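Local coordinates for pyruvate kinase (Pseudomonas aeruginosa, PDB 6QXL), which probably catalyses the last step of glycolysis, transferring the phosphate of phosphoenolpyruvate to ADP to give pyruvate and ATP, at residues A[16-19]-A[20-23]; A[96-99]-A[100-104]; A[173-176]-A[177-181]; A[228-231]-A[232-235]; A[436-439]-A[440-444]. One frame throughout, in Å; residues are numbered along the deposited sequence.

Contacts 1 to 4 follow one another along the chain in its barrel-bearing part, while contact 5 comes last, in the C-terminal alpha/beta domain. Contacts 1, 3 and 4 sit at the first turns of helices 19-28, 174-185 and 231-239, which lead towards strands 32-36, 190-193 and 243-247 of the eight-stranded parallel barrel; contacts 1 and 4 lie on opposite sides of the chain's centre, about 40 Å between their centres. Contact 2 lies in the loop joining strands 91-95 and 107-109 of the mixed sheet, its centre about 66 Å from that of contact 5, whose helix passes near bound glucose-6-phosphate. Three caps thus start helices around the barrel, and the other two contacts lie in the domains flanking it.

Contact 1: A[16-19]-A[20-23]; sequences SNSP and EVLE
The flat groups that meet in the turn Ser-18 to Glu-23 are peptide planes. The carbonyl of Ser-18 is met at its end, nearly along the C=O axis, by Leu-22 N, with 3.1 Å between Leu-22 N and Ser-18 O. The next carbonyl, of Pro-19, receives Glu-23 N, with Glu-23 N and Pro-19 O 3.0 Å apart and the donor tilted 31° from the carbonyl plane. These are the opening bonds of helix 19-28, and Ser-18 is its N-cap. With chi1 at 77° its hydroxyl stands between the backbone N and the carbonyl carbon, a rotamer that directs OG at the N-H groups of the first turn; Ser-18 OG accepts from Val-21 N at 3.2 Å in a fairly straight bond (159°). Val-21 N also makes a weak bond to Ser-18 O. Serine suits the cap because its short side chain can reach back to the first turn; proline suits the next position, where no helical N-H is needed. Val-21 CG2 lies 3.4 Å from Ser-18 OG, while its other branch, CG1, leans on Ser-16 CA at 3.9 Å. Leu-22 CD2 reaches back to Ser-16 O, 3.4 Å away, and the leucine packs on Leu-51 and Leu-55 of helix 42-58. Outside the turn, Ser-16 OG is bonded to Gly-13 N and Ser-319 O, and Glu-23 OE2 to Lys-58 and His-59. In this first beta-alpha-beta unit of the barrel, the cap oxygen therefore supplies an acceptor that the helix backbone cannot give to Val-21 in good geometry.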
loop_
_atom_site.group_PDB
_atom_site.type_symbol
_atom_site.label_atom_id
_atom_site.label_comp_id
_atom_site.label_asym_id
_atom_site.label_seq_id
_atom_site.Cartn_x
_atom_site.Cartn_y
_atom_site.Cartn_z
ATOM N N SER A 16 12.810 -27.968 38.810
ATOM C CA SER A 16 12.884 -28.737 37.573
ATOM C C SER A 16 14.239 -29.435 37.483
ATOM O O SER A 16 14.954 -29.352 36.475
ATOM C CB SER A 16 12.658 -27.794 36.374
ATOM O OG SER A 16 13.522 -26.666 36.465
ATOM N N ASN A 17 14.601 -30.097 38.570
ATOM C CA ASN A 17 15.920 -30.721 38.688
ATOM C C ASN A 17 15.827 -32.246 38.666
ATOM O O ASN A 17 16.791 -32.901 38.306
ATOM C CB ASN A 17 16.568 -30.243 39.985
ATOM C CG ASN A 17 17.927 -30.844 40.241
ATOM O OD1 ASN A 17 18.868 -30.635 39.450
ATOM N ND2 ASN A 17 17.969 -31.716 41.284
ATOM N N SER A 18 14.681 -32.811 39.054
ATOM C CA SER A 18 14.515 -34.233 39.088
ATOM C C SER A 18 14.222 -34.815 37.692
ATOM O O SER A 18 13.694 -34.126 36.816
ATOM C CB SER A 18 13.367 -34.595 40.016
ATOM O OG SER A 18 12.091 -34.358 39.418
ATOM N N PRO A 19 14.542 -36.103 37.496
ATOM C CA PRO A 19 14.173 -36.749 36.248
ATOM C C PRO A 19 12.677 -36.792 35.974
ATOM O O PRO A 19 12.279 -36.718 34.814
ATOM C CB PRO A 19 14.733 -38.159 36.393
ATOM C CG PRO A 19 15.799 -38.064 37.429
ATOM C CD PRO A 19 15.393 -36.962 38.337
ATOM N N GLU A 20 11.852 -36.879 37.013
ATOM C CA GLU A 20 10.413 -36.953 36.786
ATOM C C GLU A 20 9.868 -35.653 36.189
ATOM O O GLU A 20 9.018 -35.694 35.289
ATOM C CB GLU A 20 9.630 -37.310 38.061
ATOM C CG GLU A 20 8.107 -37.439 37.835
ATOM C CD GLU A 20 7.208 -37.204 39.045
ATOM O OE1 GLU A 20 7.627 -36.737 40.134
ATOM O OE2 GLU A 20 6.025 -37.469 38.835
ATOM N N VAL A 21 10.358 -34.513 36.674
ATOM C CA VAL A 21 9.845 -33.239 36.210
ATOM C C VAL A 21 10.415 -32.913 34.832
ATOM O O VAL A 21 9.679 -32.466 33.945
ATOM C CB VAL A 21 10.132 -32.118 37.216
ATOM C CG1 VAL A 21 9.716 -30.753 36.668
ATOM C CG2 VAL A 21 9.395 -32.402 38.522
ATOM N N LEU A 22 11.713 -33.145 34.646
ATOM C CA LEU A 22 12.317 -32.934 33.338
ATOM C C LEU A 22 11.629 -33.761 32.263
ATOM O O LEU A 22 11.309 -33.251 31.192
ATOM C CB LEU A 22 13.804 -33.235 33.367
ATOM C CG LEU A 22 14.620 -32.199 34.137
ATOM C CD1 LEU A 22 16.057 -32.651 34.287
ATOM C CD2 LEU A 22 14.582 -30.837 33.467
ATOM N N GLU A 23 11.345 -35.025 32.558
ATOM C CA GLU A 23 10.605 -35.818 31.591
ATOM C C GLU A 23 9.261 -35.157 31.246
ATOM O O GLU A 23 8.889 -35.073 30.079
ATOM C CB GLU A 23 10.411 -37.249 32.087
ATOM C CG GLU A 23 9.783 -38.185 31.033
ATOM C CD GLU A 23 9.981 -39.647 31.313
ATOM O OE1 GLU A 23 9.983 -40.083 32.470
ATOM O OE2 GLU A 23 10.157 -40.399 30.336
#

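Contact 2: A[96-99]-A[100-104]; sequences TSHA and RDAGT
Arg-100 folds back over its own loop and gives NH2 to two carbonyls of segment 96-99. The bond to Thr-96 O is the stronger, with Arg-100 NH2 at 2.7 Å; the oxygen lies in the guanidinium plane, although the nitrogen stands 57° above the plane of that carbonyl. His-98 O takes a weak share of the same Arg-100 NH2 at 3.1 Å. Bends at chi2 and chi3 (-85° and 111°) carry the long side chain round to these acceptors, a reach for which arginine's length and several N-H groups are well suited. Its NH1 forms a long, weak ion pair with Asp-111.

The second tie is made by His-98, whose NE2 donates to Ala-102 O across 2.9 Å. The oxygen sits at the ring edge, in the ring plane, and the bond is nearly straight, but the donor stands above the carbonyl plane of Ala-102. This bond spans a type I turn, Ala-99 to Ala-102, closed by Ala-102 N and Ala-99 O, 3.3 Å apart, with Ala-99 CB and Ala-102 CB at 4.1 Å. Thr-96 OG1 is satisfied by Asp-142 O, and Ser-97 OG by Asp-142 OD2 and Ser-95 OG.

The whole loop joins strand 91-95 to strand 107-109 at the edge of the mixed sheet, in the small domain inserted into the barrel, and backbone bonds from Arg-100 to Lys-78 and from Gly-103 to Ala-80 fix it to a neighbouring loop.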
loop_
_atom_site.group_PDB
_atom_site.type_symbol
_atom_site.label_atom_id
_atom_site.label_comp_id
_atom_site.label_asym_id
_atom_site.label_seq_id
_atom_site.Cartn_x
_atom_site.Cartn_y
_atom_site.Cartn_z
ATOM N N THR A 96 31.522 -0.183 50.824
ATOM C CA THR A 96 32.657 -1.011 50.444
ATOM C C THR A 96 33.533 -1.354 51.615
ATOM O O THR A 96 34.287 -2.316 51.557
ATOM C CB THR A 96 33.524 -0.306 49.373
ATOM O OG1 THR A 96 33.977 0.916 49.889
ATOM C CG2 THR A 96 32.710 -0.082 48.074
ATOM N N SER A 97 33.441 -0.627 52.706
ATOM C CA SER A 97 34.246 -0.905 53.904
ATOM C C SER A 97 33.473 -1.718 54.968
ATOM O O SER A 97 34.020 -2.142 55.970
ATOM C CB SER A 97 34.831 0.424 54.460
ATOM O OG SER A 97 33.846 1.271 54.867
ATOM N N HIS A 98 32.174 -1.944 54.803
ATOM C CA HIS A 98 31.423 -2.880 55.587
ATOM C C HIS A 98 31.695 -4.341 55.293
ATOM O O HIS A 98 31.795 -4.751 54.147
ATOM C CB HIS A 98 29.943 -2.593 55.554
ATOM C CG HIS A 98 29.222 -3.182 56.742
ATOM N ND1 HIS A 98 29.092 -2.475 57.924
ATOM C CD2 HIS A 98 28.559 -4.348 56.911
ATOM C CE1 HIS A 98 28.384 -3.182 58.777
ATOM N NE2 HIS A 98 28.042 -4.312 58.189
ATOM N N ALA A 99 31.831 -5.125 56.347
ATOM C CA ALA A 99 32.184 -6.572 56.210
ATOM C C ALA A 99 31.070 -7.302 55.415
ATOM O O ALA A 99 29.866 -7.088 55.624
ATOM C CB ALA A 99 32.372 -7.192 57.579
ATOM N N ARG A 100 31.508 -8.180 54.587
ATOM C CA ARG A 100 30.690 -8.936 53.666
ATOM C C ARG A 100 29.697 -9.897 54.324
ATOM O O ARG A 100 28.640 -10.179 53.770
ATOM C CB ARG A 100 31.492 -9.736 52.641
ATOM C CG ARG A 100 32.620 -8.932 52.001
ATOM C CD ARG A 100 32.080 -8.123 50.807
ATOM N NE ARG A 100 32.091 -6.678 51.106
ATOM C CZ ARG A 100 33.037 -5.826 50.838
ATOM N NH1 ARG A 100 34.091 -6.151 50.136
ATOM N NH2 ARG A 100 32.889 -4.590 51.289
ATOM N N ASP A 101 30.012 -10.322 55.565
ATOM C CA ASP A 101 29.130 -11.248 56.252
ATOM C C ASP A 101 28.219 -10.574 57.275
ATOM O O ASP A 101 27.329 -11.245 57.761
ATOM C CB ASP A 101 29.983 -12.272 56.972
ATOM C CG ASP A 101 30.657 -13.218 56.043
ATOM O OD1 ASP A 101 30.014 -13.625 55.060
ATOM O OD2 ASP A 101 31.769 -13.749 56.368
ATOM N N ALA A 102 28.430 -9.265 57.575
ATOM C CA ALA A 102 27.802 -8.631 58.699
ATOM C C ALA A 102 26.711 -7.628 58.379
ATOM O O ALA A 102 26.572 -6.622 59.085
ATOM C CB ALA A 102 28.889 -7.962 59.517
ATOM N N GLY A 103 25.923 -7.895 57.333
ATOM C CA GLY A 103 24.901 -6.946 56.934
ATOM C C GLY A 103 23.860 -6.800 58.037
ATOM O O GLY A 103 23.560 -7.753 58.758
ATOM N N THR A 104 23.366 -5.589 58.218
ATOM C CA THR A 104 22.390 -5.320 59.252
ATOM C C THR A 104 21.190 -4.641 58.645
ATOM O O THR A 104 21.090 -4.488 57.434
ATOM C CB THR A 104 22.996 -4.390 60.329
ATOM O OG1 THR A 104 23.072 -3.052 59.806
ATOM C CG2 THR A 104 24.373 -4.895 60.750
#

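Contact 3: A[173-176]-A[177-181]; sequences TDKD and KADIK
From Thr-173 onward the backbone enters helix 174-185 through regular i to i+4 bonds, such as Lys-177 N to Thr-173 O (3.1 Å) and Ile-180 N to Asp-176 O (2.7 Å). Across one turn of this helix Lys-175 and Asp-179 form a salt bridge: Lys-175 NZ comes to 2.8 Å from Asp-179 OD2 on the syn lone pair, the side of the other carboxylate oxygen. The two side chains cross obliquely. The lysine runs extended until chi4, whose turn of -51° swings NZ back to the carboxylate, and Lys-175 CG passes 3.3 Å from Asp-179 OD2 on the way. A flexible chain with a terminal charge thus suits a place where the aspartate is short and buried; Lys-175 NZ has a second partner in Phe-37 O.

At the start of the helix Thr-173 and Asp-176 form a capping box. Thr-173 OG1 accepts from Asp-176 N at 3.2 Å, and Asp-176 OD2 accepts a weak bond from Thr-173 N at 3.3 Å. The other carboxylate oxygen of Asp-176, OD1, is taken by Gly-71 N. Asp-176 OD1 lies 4.3 Å from Asp-179 OD2, and Gly-71 N on the one and the lysine on the other would probably soften this approach of like charges. Lys-177 runs the opposite way along the helix, grazing Thr-173 O with CG, and its NZ bonds Tyr-204 OH.

Helix 174-185 leads into barrel strand 190-193; Lys-177 and Ile-180 rest on helix 199-211, while Asp-176 and Asp-179 face the loop after strand 64-68.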
loop_
_atom_site.group_PDB
_atom_site.type_symbol
_atom_site.label_atom_id
_atom_site.label_comp_id
_atom_site.label_asym_id
_atom_site.label_seq_id
_atom_site.Cartn_x
_atom_site.Cartn_y
_atom_site.Cartn_z
ATOM N N THR A 173 33.391 -11.108 33.032
ATOM C CA THR A 173 34.052 -11.294 34.322
ATOM C C THR A 173 34.903 -12.551 34.279
ATOM O O THR A 173 34.909 -13.291 33.274
ATOM C CB THR A 173 33.010 -11.423 35.440
ATOM O OG1 THR A 173 32.219 -12.618 35.275
ATOM C CG2 THR A 173 32.071 -10.193 35.418
ATOM N N ASP A 174 35.648 -12.792 35.353
ATOM C CA ASP A 174 36.449 -14.021 35.430
ATOM C C ASP A 174 35.565 -15.246 35.556
ATOM O O ASP A 174 35.834 -16.273 34.943
ATOM C CB ASP A 174 37.466 -13.938 36.565
ATOM C CG ASP A 174 38.556 -12.881 36.302
ATOM O OD1 ASP A 174 38.798 -12.474 35.141
ATOM O OD2 ASP A 174 39.184 -12.444 37.276
ATOM N N LYS A 175 34.484 -15.121 36.318
ATOM C CA LYS A 175 33.482 -16.181 36.369
ATOM C C LYS A 175 33.006 -16.543 34.952
ATOM O O LYS A 175 32.947 -17.721 34.604
ATOM C CB LYS A 175 32.309 -15.780 37.241
ATOM C CG LYS A 175 31.256 -16.873 37.360
ATOM C CD LYS A 175 30.075 -16.375 38.204
ATOM C CE LYS A 175 29.179 -17.555 38.606
ATOM N NZ LYS A 175 28.790 -18.388 37.439
ATOM N N ASP A 176 32.693 -15.532 34.149
ATOM C CA ASP A 176 32.175 -15.782 32.810
ATOM C C ASP A 176 33.181 -16.512 31.920
ATOM O O ASP A 176 32.805 -17.431 31.190
ATOM C CB ASP A 176 31.754 -14.454 32.148
ATOM C CG ASP A 176 30.553 -13.805 32.842
ATOM O OD1 ASP A 176 29.762 -14.523 33.595
ATOM O OD2 ASP A 176 30.448 -12.547 32.609
ATOM N N LYS A 177 34.447 -16.132 32.018
ATOM C CA LYS A 177 35.498 -16.825 31.272
ATOM C C LYS A 177 35.555 -18.297 31.644
ATOM O O LYS A 177 35.691 -19.148 30.773
ATOM C CB LYS A 177 36.846 -16.133 31.494
ATOM C CG LYS A 177 36.881 -14.772 30.779
ATOM C CD LYS A 177 38.040 -13.895 31.249
ATOM C CE LYS A 177 38.129 -12.659 30.380
ATOM N NZ LYS A 177 39.244 -11.769 30.761
ATOM N N ALA A 178 35.409 -18.593 32.932
ATOM C CA ALA A 178 35.341 -19.983 33.391
ATOM C C ALA A 178 34.103 -20.686 32.872
ATOM O O ALA A 178 34.183 -21.837 32.448
ATOM C CB ALA A 178 35.383 -20.047 34.916
ATOM N N ASP A 179 32.971 -19.991 32.898
ATOM C CA ASP A 179 31.711 -20.565 32.422
ATOM C C ASP A 179 31.714 -20.771 30.904
ATOM O O ASP A 179 31.089 -21.709 30.418
ATOM C CB ASP A 179 30.528 -19.703 32.841
ATOM C CG ASP A 179 30.319 -19.656 34.362
ATOM O OD1 ASP A 179 30.586 -20.687 35.028
ATOM O OD2 ASP A 179 29.840 -18.590 34.859
ATOM N N ILE A 180 32.417 -19.919 30.164
ATOM C CA ILE A 180 32.561 -20.128 28.728
ATOM C C ILE A 180 33.243 -21.476 28.464
ATOM O O ILE A 180 32.808 -22.250 27.606
ATOM C CB ILE A 180 33.309 -18.969 28.041
ATOM C CG1 ILE A 180 32.370 -17.756 27.934
ATOM C CG2 ILE A 180 33.736 -19.356 26.646
ATOM C CD1 ILE A 180 33.006 -16.462 27.451
ATOM N N LYS A 181 34.295 -21.751 29.219
ATOM C CA LYS A 181 35.000 -23.041 29.123
ATOM C C LYS A 181 34.078 -24.184 29.516
ATOM O O LYS A 181 34.041 -25.216 28.858
ATOM C CB LYS A 181 36.265 -23.054 29.967
ATOM C CG LYS A 181 37.327 -22.123 29.374
ATOM C CD LYS A 181 38.534 -21.899 30.255
ATOM C CE LYS A 181 39.351 -20.743 29.699
ATOM N NZ LYS A 181 40.815 -20.786 29.997
#

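Contact 4: A[228-231]-A[232-235]; sequences VADD and DALD
Asp-231 O and Asp-235 N make the shortest sound polar bond of this turn, 2.8 Å, and Leu-234 N reaches Asp-230 O one residue earlier at 3.2 Å. Together they open helix 231-239, after the loop that follows barrel strand 217-222, with Asp-230 as the N-cap. Its carboxylate is turned in to the first turn by chi1 of 56°, where CG stands between the backbone N and carbonyl carbon; Asp-230 OD2 then accepts from Ala-233 N at 3.2 Å. The N-H comes from 56° above the carboxylate plane. Aspartate suits the cap because its short carboxylate can accept from a first-turn N-H. Asp-230 OD2 is also 3.4 Å from Asp-232 CB, and Asp-230 OD1 is 3.7 Å from Ala-233 CB, whose small methyl fits beside it.

On the inner side Leu-234 turns towards the preceding loop, Leu-234 CD1 lying 4.3 Å from Val-228 CG1, and both lean on helix 260-273. Asp-231 and Asp-235 also meet that helix.

Asp-230 thus serves the cap, while Asp-231 OD1 pairs with Lys-266 in a salt bridge and Asp-235 OD1 is bonded to His-270; negative charge at the helix start would be expected to interact favourably with the helix dipole.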
loop_
_atom_site.group_PDB
_atom_site.type_symbol
_atom_site.label_atom_id
_atom_site.label_comp_id
_atom_site.label_asym_id
_atom_site.label_seq_id
_atom_site.Cartn_x
_atom_site.Cartn_y
_atom_site.Cartn_z
ATOM N N VAL A 228 20.332 0.135 23.141
ATOM C CA VAL A 228 19.138 0.568 22.410
ATOM C C VAL A 228 19.086 2.082 22.250
ATOM O O VAL A 228 18.056 2.626 21.858
ATOM C CB VAL A 228 17.855 0.054 23.099
ATOM C CG1 VAL A 228 17.801 -1.463 23.003
ATOM C CG2 VAL A 228 17.799 0.488 24.571
ATOM N N ALA A 229 20.204 2.757 22.518
ATOM C CA ALA A 229 20.279 4.216 22.420
ATOM C C ALA A 229 19.917 4.713 21.018
ATOM O O ALA A 229 19.355 5.780 20.883
ATOM C CB ALA A 229 21.677 4.694 22.786
ATOM N N ASP A 230 20.258 3.950 19.987
ATOM C CA ASP A 230 19.917 4.303 18.632
ATOM C C ASP A 230 20.050 3.073 17.754
ATOM O O ASP A 230 20.554 2.031 18.182
ATOM C CB ASP A 230 20.856 5.413 18.101
ATOM C CG ASP A 230 22.330 5.028 18.199
ATOM O OD1 ASP A 230 22.830 5.035 19.340
ATOM O OD2 ASP A 230 23.010 4.592 17.244
ATOM N N ASP A 231 19.592 3.200 16.513
ATOM C CA ASP A 231 19.570 2.048 15.603
ATOM C C ASP A 231 20.949 1.468 15.326
ATOM O O ASP A 231 21.093 0.257 15.226
ATOM C CB ASP A 231 18.847 2.391 14.307
ATOM C CG ASP A 231 17.311 2.505 14.503
ATOM O OD1 ASP A 231 16.807 2.412 15.648
ATOM O OD2 ASP A 231 16.580 2.708 13.527
ATOM N N ASP A 232 21.979 2.328 15.225
ATOM C CA ASP A 232 23.338 1.815 14.972
ATOM C C ASP A 232 23.859 0.982 16.114
ATOM O O ASP A 232 24.424 -0.077 15.895
ATOM C CB ASP A 232 24.301 2.945 14.611
ATOM C CG ASP A 232 24.097 3.437 13.162
ATOM O OD1 ASP A 232 23.142 2.987 12.479
ATOM O OD2 ASP A 232 24.916 4.257 12.696
ATOM N N ALA A 233 23.645 1.442 17.336
ATOM C CA ALA A 233 24.036 0.665 18.520
ATOM C C ALA A 233 23.377 -0.725 18.497
ATOM O O ALA A 233 24.049 -1.748 18.594
ATOM C CB ALA A 233 23.678 1.423 19.777
ATOM N N LEU A 234 22.064 -0.746 18.331
ATOM C CA LEU A 234 21.314 -1.992 18.347
ATOM C C LEU A 234 21.703 -2.896 17.183
ATOM O O LEU A 234 22.025 -4.059 17.385
ATOM C CB LEU A 234 19.817 -1.688 18.304
ATOM C CG LEU A 234 18.889 -2.893 18.278
ATOM C CD1 LEU A 234 19.004 -3.696 19.561
ATOM C CD2 LEU A 234 17.474 -2.465 18.042
ATOM N N ASP A 235 21.682 -2.358 15.975
ATOM C CA ASP A 235 21.991 -3.158 14.782
ATOM C C ASP A 235 23.424 -3.703 14.808
ATOM O O ASP A 235 23.682 -4.825 14.358
ATOM C CB ASP A 235 21.726 -2.359 13.490
ATOM C CG ASP A 235 20.229 -2.204 13.169
ATOM O OD1 ASP A 235 19.381 -2.515 14.029
ATOM O OD2 ASP A 235 19.880 -1.758 12.050
#

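Contact 5: A[436-439]-A[440-444]; sequences VSQA and AVDEL
Gln-438 and Asp-442 face each other one turn apart on alpha helix 436-446, which packs on the mixed sheet of the C-terminal alpha/beta domain, with the side chain of Val-436 about 8 Å from the bound glucose-6-phosphate. The helix has two characters. Its inner side is tight: Ala-440, Val-441 and Leu-444 press on strand 377-383, and Leu-444 also meets the tyrosines of strand 402-406. Small or branched apolar residues suit this side, since alanine brings the helix backbone close to the sheet and Val-441 packs on Ile-381 and on Leu-482. Here Ala-440 N lies 2.9 Å from Val-436 O and Val-441 N 3.0 Å from Ser-437 O, both bonds nearly straight. Val-441 CG2 adds to the closeness, 3.3 Å from Ser-437 O, and Ala-440 O is bonded to Tyr-405 OH.

The more open side carries the partly exposed Gln-438, Ala-439, Asp-442 and Glu-443, though Gln-438 still touches Leu-482 and Ala-439 touches Leu-431. One backbone bond is longer here, Glu-443 N to Ala-439 O at 3.3 Å. Glu-443 reaches Arg-447 in a salt bridge rather than a partner in segment 436-439. Gln-438 does bridge the turn: CG is anti to the backbone N (chi1 -179°), and the bend at chi2 (65°) lays the amide across to the next turn. The two side chains cross at about a right angle, with the amide and carboxylate planes inclined by 49°. An uncharged amide suits the place because it can give an N-H to the carboxylate without adding charge. Gln-438 NE2 donates to Asp-442 OD1 at 3.1 Å, arriving from above the carboxylate plane.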
loop_
_atom_site.group_PDB
_atom_site.type_symbol
_atom_site.label_atom_id
_atom_site.label_comp_id
_atom_site.label_asym_id
_atom_site.label_seq_id
_atom_site.Cartn_x
_atom_site.Cartn_y
_atom_site.Cartn_z
ATOM N N VAL A 436 17.665 -40.046 -3.004
ATOM C CA VAL A 436 17.571 -39.038 -1.937
ATOM C C VAL A 436 16.180 -38.394 -1.832
ATOM O O VAL A 436 15.588 -38.376 -0.763
ATOM C CB VAL A 436 18.648 -37.960 -2.107
ATOM C CG1 VAL A 436 18.409 -36.779 -1.173
ATOM C CG2 VAL A 436 20.034 -38.542 -1.880
ATOM N N SER A 437 15.660 -37.881 -2.927
ATOM C CA SER A 437 14.366 -37.192 -2.880
ATOM C C SER A 437 13.276 -38.069 -2.290
ATOM O O SER A 437 12.583 -37.646 -1.370
ATOM C CB SER A 437 13.958 -36.668 -4.257
ATOM O OG SER A 437 14.893 -35.696 -4.700
ATOM N N GLN A 438 13.123 -39.284 -2.776
ATOM C CA GLN A 438 12.035 -40.132 -2.261
ATOM C C GLN A 438 12.328 -40.585 -0.822
ATOM O O GLN A 438 11.405 -40.844 -0.065
ATOM C CB GLN A 438 11.803 -41.347 -3.159
ATOM C CG GLN A 438 10.668 -42.276 -2.717
ATOM C CD GLN A 438 9.287 -41.639 -2.769
ATOM O OE1 GLN A 438 8.865 -41.165 -3.822
ATOM N NE2 GLN A 438 8.559 -41.657 -1.648
ATOM N N ALA A 439 13.606 -40.655 -0.459
ATOM C CA ALA A 439 13.983 -40.991 0.900
ATOM C C ALA A 439 13.525 -39.891 1.868
ATOM O O ALA A 439 12.920 -40.171 2.906
ATOM C CB ALA A 439 15.491 -41.208 0.996
ATOM N N ALA A 440 13.807 -38.643 1.502
ATOM C CA ALA A 440 13.336 -37.485 2.268
ATOM C C ALA A 440 11.808 -37.441 2.350
ATOM O O ALA A 440 11.237 -37.273 3.414
ATOM C CB ALA A 440 13.870 -36.204 1.674
ATOM N N VAL A 441 11.137 -37.655 1.245
ATOM C CA VAL A 441 9.683 -37.667 1.271
ATOM C C VAL A 441 9.151 -38.798 2.148
ATOM O O VAL A 441 8.094 -38.670 2.760
ATOM C CB VAL A 441 9.127 -37.728 -0.160
ATOM C CG1 VAL A 441 7.605 -37.917 -0.188
ATOM C CG2 VAL A 441 9.505 -36.444 -0.882
ATOM N N ASP A 442 9.877 -39.908 2.210
ATOM C CA ASP A 442 9.460 -41.038 3.057
ATOM C C ASP A 442 9.392 -40.647 4.530
ATOM O O ASP A 442 8.418 -40.971 5.220
ATOM C CB ASP A 442 10.368 -42.267 2.862
ATOM C CG ASP A 442 10.033 -43.064 1.601
ATOM O OD1 ASP A 442 8.868 -43.041 1.152
ATOM O OD2 ASP A 442 10.954 -43.691 1.030
ATOM N N GLU A 443 10.405 -39.912 4.983
ATOM C CA GLU A 443 10.447 -39.422 6.359
ATOM C C GLU A 443 9.188 -38.631 6.748
ATOM O O GLU A 443 8.716 -38.737 7.873
ATOM C CB GLU A 443 11.695 -38.566 6.571
ATOM C CG GLU A 443 13.012 -39.333 6.470
ATOM C CD GLU A 443 13.258 -40.269 7.645
ATOM O OE1 GLU A 443 13.211 -39.779 8.756
ATOM O OE2 GLU A 443 13.490 -41.472 7.448
ATOM N N LEU A 444 8.631 -37.860 5.827
ATOM C CA LEU A 444 7.391 -37.146 6.119
ATOM C C LEU A 444 6.167 -38.035 6.015
ATOM O O LEU A 444 5.201 -37.848 6.747
ATOM C CB LEU A 444 7.234 -35.919 5.208
ATOM C CG LEU A 444 8.322 -34.850 5.252
ATOM C CD1 LEU A 444 7.892 -33.702 4.359
ATOM C CD2 LEU A 444 8.581 -34.348 6.672
#